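Local coordinates for shikimate dehydrogenase (Listeria monocytogenes, PDB 3TNL), which probably catalyses the reversible NADPH-linked reduction of 3-dehydroshikimate to shikimate, a step of chorismate biosynthesis on the way to the aromatic amino acids, at residues B[165-170]-B[191-196]. Residues are numbered along the deposited sequence; the frame is centred on the assembly and turned at random.
Sequences AATAIC and YANAEK. With NAD (nicotinamide-adenine-dinucleotide), chain H.
Thr167 and Asn193 reach toward each other from opposite directions, and this one pair makes the whole contact between residues 165-170 and 191-196. Asn193 ND2 lies 2.9 Å from Thr167 OG1, but the N-H...O angle of 126° marks the bond as weak and bent. Each polar group has a stronger partner: Thr167 OG1 bonds back to Gly163 O at the start of its own helix, whereas Asn193 ND2 bonds to Ala162 O and so joins helix 191-204 to the turn before helix 164-175. With CG anti to the backbone N (chi1 -175°), the Asn193 amide extends toward helix 164-175. The backbones stay apart, the nearest CA atoms, of Thr167 and Ala194, being 7.4 Å from each other, and only 64 Å² is buried in all. Thr167 is the buried end of the pair; Asn193 is partly exposed, on a helix whose outer side is open to solvent. On the sheet side Ile169 and Cys170 touch strand 156-160, and Ala194 touches Leu211. Ala165 N donates a nearly straight bond to the diphosphate, 2.9 Å to NAD O2N at 160°. Successive beta-alpha-beta crossovers through strands 156-160, 180-185 and 208-213, with a glycine-rich turn fitting a GxGxxA pattern before helix 164-175 and its amides on the cofactor, are characteristic of the Rossmann-fold dinucleotide-binding domain.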
loop_
_atom_site.group_PDB
_atom_site.type_symbol
_atom_site.label_atom_id
_atom_site.label_comp_id
_atom_site.label_asym_id
_atom_site.label_seq_id
_atom_site.Cartn_x
_atom_site.Cartn_y
_atom_site.Cartn_z
ATOM N N ALA B 165 -7.051 -25.790 -4.080
ATOM C CA ALA B 165 -8.239 -25.843 -3.259
ATOM C C ALA B 165 -8.463 -27.240 -2.680
ATOM O O ALA B 165 -8.725 -27.388 -1.478
ATOM C CB ALA B 165 -9.484 -25.404 -4.065
ATOM N N ALA B 166 -8.359 -28.268 -3.515
ATOM C CA ALA B 166 -8.590 -29.616 -3.039
ATOM C C ALA B 166 -7.582 -30.014 -1.997
ATOM O O ALA B 166 -7.919 -30.725 -1.036
ATOM C CB ALA B 166 -8.555 -30.630 -4.196
ATOM N N THR B 167 -6.328 -29.639 -2.216
ATOM C CA THR B 167 -5.258 -30.003 -1.275
ATOM C C THR B 167 -5.504 -29.396 0.107
ATOM O O THR B 167 -5.426 -30.079 1.140
ATOM C CB THR B 167 -3.870 -29.623 -1.814
ATOM O OG1 THR B 167 -3.654 -30.271 -3.079
ATOM C CG2 THR B 167 -2.789 -30.062 -0.824
ATOM N N ALA B 168 -5.843 -28.114 0.132
ATOM C CA ALA B 168 -6.110 -27.429 1.376
ATOM C C ALA B 168 -7.343 -27.983 2.075
ATOM O O ALA B 168 -7.332 -28.162 3.290
ATOM C CB ALA B 168 -6.255 -25.935 1.129
ATOM N N ILE B 169 -8.395 -28.297 1.315
ATOM C CA ILE B 169 -9.601 -28.845 1.883
ATOM C C ILE B 169 -9.348 -30.230 2.453
ATOM O O ILE B 169 -9.783 -30.542 3.570
ATOM C CB ILE B 169 -10.747 -28.915 0.817
ATOM C CG1 ILE B 169 -11.283 -27.521 0.529
ATOM C CG2 ILE B 169 -11.926 -29.824 1.296
ATOM C CD1 ILE B 169 -12.105 -27.428 -0.762
ATOM N N CYS B 170 -8.635 -31.063 1.701
ATOM C CA CYS B 170 -8.375 -32.437 2.189
ATOM C C CYS B 170 -7.558 -32.448 3.473
ATOM O O CYS B 170 -7.922 -33.145 4.429
ATOM C CB CYS B 170 -7.665 -33.284 1.153
ATOM S SG CYS B 170 -8.653 -33.775 -0.272
ATOM N N TYR B 191 -2.010 -35.534 -10.386
ATOM C CA TYR B 191 -2.228 -36.853 -9.746
ATOM C C TYR B 191 -1.139 -37.125 -8.731
ATOM O O TYR B 191 -1.417 -37.639 -7.640
ATOM C CB TYR B 191 -2.330 -37.999 -10.779
ATOM C CG TYR B 191 -3.001 -39.263 -10.273
ATOM C CD1 TYR B 191 -2.257 -40.322 -9.737
ATOM C CD2 TYR B 191 -4.394 -39.389 -10.293
ATOM C CE1 TYR B 191 -2.902 -41.485 -9.272
ATOM C CE2 TYR B 191 -5.019 -40.555 -9.858
ATOM C CZ TYR B 191 -4.283 -41.576 -9.328
ATOM O OH TYR B 191 -4.948 -42.719 -8.875
ATOM N N ALA B 192 0.098 -36.806 -9.081
ATOM C CA ALA B 192 1.216 -36.985 -8.146
ATOM C C ALA B 192 1.081 -36.158 -6.860
ATOM O O ALA B 192 1.499 -36.581 -5.782
ATOM C CB ALA B 192 2.557 -36.712 -8.825
ATOM N N ASN B 193 0.495 -34.976 -6.966
ATOM C CA ASN B 193 0.255 -34.149 -5.799
ATOM C C ASN B 193 -0.787 -34.826 -4.907
ATOM O O ASN B 193 -0.691 -34.818 -3.691
ATOM C CB ASN B 193 -0.268 -32.767 -6.181
ATOM C CG ASN B 193 -0.397 -31.874 -4.983
ATOM O OD1 ASN B 193 0.569 -31.713 -4.212
ATOM N ND2 ASN B 193 -1.595 -31.302 -4.784
ATOM N N ALA B 194 -1.821 -35.403 -5.520
ATOM C CA ALA B 194 -2.832 -36.103 -4.726
ATOM C C ALA B 194 -2.189 -37.297 -3.986
ATOM O O ALA B 194 -2.567 -37.605 -2.845
ATOM C CB ALA B 194 -4.005 -36.578 -5.606
ATOM N N GLU B 195 -1.226 -37.963 -4.632
ATOM C CA GLU B 195 -0.528 -39.108 -3.988
ATOM C C GLU B 195 0.219 -38.585 -2.745
ATOM O O GLU B 195 0.212 -39.219 -1.689
ATOM C CB GLU B 195 0.390 -39.821 -4.966
ATOM C CG GLU B 195 -0.343 -40.599 -6.044
ATOM C CD GLU B 195 0.602 -41.180 -7.112
ATOM O OE1 GLU B 195 1.477 -40.445 -7.595
ATOM O OE2 GLU B 195 0.429 -42.362 -7.493
ATOM N N LYS B 196 0.843 -37.420 -2.874
ATOM C CA LYS B 196 1.516 -36.804 -1.724
ATOM C C LYS B 196 0.518 -36.440 -0.610
ATOM O O LYS B 196 0.774 -36.679 0.579
ATOM C CB LYS B 196 2.332 -35.576 -2.158
ATOM C CG LYS B 196 3.669 -35.936 -2.831
ATOM C CD LYS B 196 4.628 -34.724 -2.901
ATOM C CE LYS B 196 4.094 -33.558 -3.720
ATOM N NZ LYS B 196 5.098 -32.433 -3.790
HETATM P PA NAD H . -5.739 -25.914 -9.694
HETATM O O1A NAD H . -5.324 -25.416 -11.077
HETATM O O2A NAD H . -4.733 -25.818 -8.563
HETATM O O5B NAD H . -6.316 -27.421 -9.841
HETATM C C5B NAD H . -7.190 -27.844 -10.888
HETATM C C4B NAD H . -7.832 -29.183 -10.510
HETATM O O4B NAD H . -8.880 -29.481 -11.446
HETATM C C3B NAD H . -6.878 -30.351 -10.664
HETATM O O3B NAD H . -7.260 -31.369 -9.705
HETATM C C2B NAD H . -7.126 -30.876 -12.058
HETATM O O2B NAD H . -6.835 -32.260 -12.201
HETATM C C1B NAD H . -8.617 -30.650 -12.193
HETATM N N9A NAD H . -9.152 -30.497 -13.551
HETATM C C8A NAD H . -9.026 -29.390 -14.321
HETATM N N7A NAD H . -9.699 -29.572 -15.476
HETATM C C5A NAD H . -10.286 -30.795 -15.468
HETATM C C6A NAD H . -11.079 -31.547 -16.311
HETATM N N6A NAD H . -11.472 -31.053 -17.490
HETATM N N1A NAD H . -11.515 -32.766 -15.925
HETATM C C2A NAD H . -11.139 -33.289 -14.732
HETATM N N3A NAD H . -10.360 -32.620 -13.851
HETATM C C4A NAD H . -9.919 -31.383 -14.174
HETATM O O3 NAD H . -7.077 -25.112 -9.342
HETATM P PN NAD H . -7.580 -24.632 -7.893
HETATM O O1N NAD H . -6.933 -23.334 -7.477
HETATM O O2N NAD H . -7.587 -25.824 -6.934
HETATM O O5D NAD H . -9.107 -24.198 -8.172
HETATM C C5D NAD H . -10.040 -25.194 -8.575
HETATM C C4D NAD H . -11.395 -24.523 -8.465
HETATM O O4D NAD H . -11.580 -24.044 -7.121
HETATM C C3D NAD H . -11.488 -23.304 -9.368
HETATM O O3D NAD H . -12.728 -23.364 -10.080
HETATM C C2D NAD H . -11.459 -22.119 -8.416
HETATM O O2D NAD H . -12.138 -20.956 -8.941
HETATM C C1D NAD H . -12.115 -22.710 -7.175
HETATM N N1N NAD H . -11.792 -22.069 -5.898
HETATM C C2N NAD H . -12.785 -21.577 -5.133
HETATM C C3N NAD H . -12.510 -20.982 -3.906
HETATM C C7N NAD H . -13.591 -20.431 -3.035
HETATM O O7N NAD H . -13.231 -19.606 -2.196
HETATM N N7N NAD H . -14.862 -20.866 -3.171
HETATM C C4N NAD H . -11.178 -20.894 -3.473
HETATM C C5N NAD H . -10.170 -21.414 -4.278
HETATM C C6N NAD H . -10.499 -21.999 -5.501
#